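Local coordinates for protein probable thiol peroxidase (PDB 3KEB) that probably reduces peroxides as a thiol-dependent peroxidase of the redoxin family, within the thioredoxin superfamily, at residues A[50-55]-A[74-79]. Residues are numbered along the deposited sequence; the frame is centred on the assembly and turned at random.
Sequences PKLIVT and RRFLDS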
loop_
_atom_site.group_PDB
_atom_site.type_symbol
_atom_site.label_atom_id
_atom_site.label_comp_id
_atom_site.label_asym_id
_atom_site.label_seq_id
_atom_site.Cartn_x
_atom_site.Cartn_y
_atom_site.Cartn_z
ATOM N N PRO A 50 25.154 2.889 10.058
ATOM C CA PRO A 50 25.062 1.790 9.130
ATOM C C PRO A 50 23.640 1.285 9.165
ATOM O O PRO A 50 22.922 1.546 10.120
ATOM C CB PRO A 50 26.033 0.742 9.673
ATOM C CG PRO A 50 26.396 1.185 11.056
ATOM C CD PRO A 50 25.988 2.583 11.242
ATOM N N LYS A 51 23.261 0.603 8.110
ATOM C CA LYS A 51 21.900 0.075 8.013
ATOM C C LYS A 51 21.728 -1.157 7.258
ATOM O O LYS A 51 22.543 -1.529 6.435
ATOM C CB LYS A 51 20.975 1.107 7.456
ATOM C CG LYS A 51 21.390 1.740 6.196
ATOM C CD LYS A 51 21.220 3.155 6.524
ATOM C CE LYS A 51 21.743 4.071 5.558
ATOM N NZ LYS A 51 22.329 5.305 6.348
ATOM N N LEU A 52 20.636 -1.817 7.597
ATOM C CA LEU A 52 20.222 -3.076 6.999
ATOM C C LEU A 52 18.848 -2.763 6.384
ATOM O O LEU A 52 17.862 -2.548 7.102
ATOM C CB LEU A 52 20.122 -4.164 8.084
ATOM C CG LEU A 52 20.055 -5.577 7.535
ATOM C CD1 LEU A 52 21.293 -5.995 6.622
ATOM C CD2 LEU A 52 19.934 -6.587 8.698
ATOM N N ILE A 53 18.831 -2.614 5.072
ATOM C CA ILE A 53 17.572 -2.376 4.326
ATOM C C ILE A 53 16.956 -3.715 3.900
ATOM O O ILE A 53 17.652 -4.603 3.434
ATOM C CB ILE A 53 17.815 -1.477 3.119
ATOM C CG1 ILE A 53 18.301 -0.091 3.573
ATOM C CG2 ILE A 53 16.561 -1.369 2.220
ATOM C CD1 ILE A 53 18.710 0.742 2.490
ATOM N N VAL A 54 15.670 -3.889 4.154
ATOM C CA VAL A 54 14.983 -5.081 3.779
ATOM C C VAL A 54 13.701 -4.685 3.107
ATOM O O VAL A 54 12.941 -3.879 3.668
ATOM C CB VAL A 54 14.627 -5.958 5.033
ATOM C CG1 VAL A 54 13.749 -7.083 4.672
ATOM C CG2 VAL A 54 15.927 -6.541 5.697
ATOM N N THR A 55 13.478 -5.250 1.927
ATOM C CA THR A 55 12.188 -5.168 1.271
ATOM C C THR A 55 11.451 -6.466 1.573
ATOM O O THR A 55 12.032 -7.556 1.564
ATOM C CB THR A 55 12.341 -4.964 -0.231
ATOM O OG1 THR A 55 13.215 -6.005 -0.777
ATOM C CG2 THR A 55 12.891 -3.570 -0.509
ATOM N N ARG A 74 15.146 -9.451 12.779
ATOM C CA ARG A 74 15.246 -8.844 14.118
ATOM C C ARG A 74 16.124 -9.692 15.033
ATOM O O ARG A 74 16.992 -9.168 15.755
ATOM C CB ARG A 74 13.862 -8.666 14.769
ATOM C CG ARG A 74 13.006 -7.680 14.020
ATOM C CD ARG A 74 11.637 -7.376 14.674
ATOM N NE ARG A 74 10.640 -8.452 14.603
ATOM C CZ ARG A 74 10.206 -9.138 15.657
ATOM N NH1 ARG A 74 9.310 -10.097 15.496
ATOM N NH2 ARG A 74 10.704 -8.894 16.876
ATOM N N ARG A 75 15.914 -11.013 15.017
ATOM C CA ARG A 75 16.713 -11.897 15.824
ATOM C C ARG A 75 18.210 -11.851 15.451
ATOM O O ARG A 75 19.088 -11.805 16.345
ATOM C CB ARG A 75 16.198 -13.344 15.805
ATOM C CG ARG A 75 14.919 -13.508 16.644
ATOM C CD ARG A 75 14.235 -14.815 16.341
ATOM N NE ARG A 75 13.024 -15.041 17.145
ATOM C CZ ARG A 75 12.384 -16.203 17.183
ATOM N NH1 ARG A 75 12.856 -17.245 16.488
ATOM N NH2 ARG A 75 11.298 -16.342 17.939
ATOM N N PHE A 76 18.510 -11.855 14.157
ATOM C CA PHE A 76 19.891 -11.718 13.705
ATOM C C PHE A 76 20.510 -10.471 14.310
ATOM O O PHE A 76 21.643 -10.494 14.791
ATOM C CB PHE A 76 19.890 -11.546 12.204
ATOM C CG PHE A 76 21.195 -11.160 11.662
ATOM C CD1 PHE A 76 22.270 -12.056 11.730
ATOM C CD2 PHE A 76 21.361 -9.932 11.066
ATOM C CE1 PHE A 76 23.499 -11.691 11.220
ATOM C CE2 PHE A 76 22.609 -9.563 10.546
ATOM C CZ PHE A 76 23.650 -10.465 10.604
ATOM N N LEU A 77 19.769 -9.374 14.240
ATOM C CA LEU A 77 20.244 -8.061 14.685
ATOM C C LEU A 77 20.363 -7.923 16.206
ATOM O O LEU A 77 20.941 -6.935 16.696
ATOM C CB LEU A 77 19.369 -6.946 14.116
ATOM C CG LEU A 77 19.418 -6.617 12.649
ATOM C CD1 LEU A 77 18.357 -5.585 12.323
ATOM C CD2 LEU A 77 20.802 -6.146 12.302
ATOM N N ASP A 78 19.943 -8.905 16.997
ATOM C CA ASP A 78 20.271 -8.871 18.410
ATOM C C ASP A 78 21.790 -8.765 18.643
ATOM O O ASP A 78 22.230 -8.206 19.668
ATOM C CB ASP A 78 19.767 -10.115 19.188
ATOM C CG ASP A 78 18.255 -10.165 19.306
ATOM O OD1 ASP A 78 17.615 -9.093 19.251
ATOM O OD2 ASP A 78 17.737 -11.280 19.485
ATOM N N SER A 79 22.563 -9.362 17.752
ATOM C CA SER A 79 24.029 -9.306 17.809
ATOM C C SER A 79 24.654 -7.994 17.293
ATOM O O SER A 79 25.846 -7.794 17.445
ATOM C CB SER A 79 24.607 -10.468 16.981
ATOM O OG SER A 79 24.296 -11.729 17.552
#
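The backbones come nearest at L52 and L77, whose CA atoms are 9.2 Å apart, where strand 51-55 passes helix 67-77. That spacing is too wide for main-chain bonding, and no hydrogen bond joins 50-55 to 74-79; within 74-79 itself, D78 N bonds to R75 O at 3.1 Å. The contacts between the two segments are all between apolar side chains, and on the strand side a single methyl does the work. In L52 a chi1 of -165° swings CG away from the backbone N, and chi2 (58° to CD1) extends CD2 anti to CA, toward L77. There it meets the fork of L77: L77 CD2 lies 3.7 Å from L52 CD2, and L77 CD1 stands at 4.1 Å from the same methyl. Strand 51-55, helix 67-77 and strand 84-89 form a beta-alpha-beta unit of the thioredoxin-like fold, and this contact seats the part of the helix that carries F76 and L77 on the first of its strands; L77 also touches L85 on the second. F76 meets the same methyl next to L77. It turns its ring edge to the leucine, with L52 CD2 close to the ring plane and 4.3 Å from F76 CD2. Past this edge the phenyl ring meets W80 and F164 and touches I167 and L171 of helix 164-177.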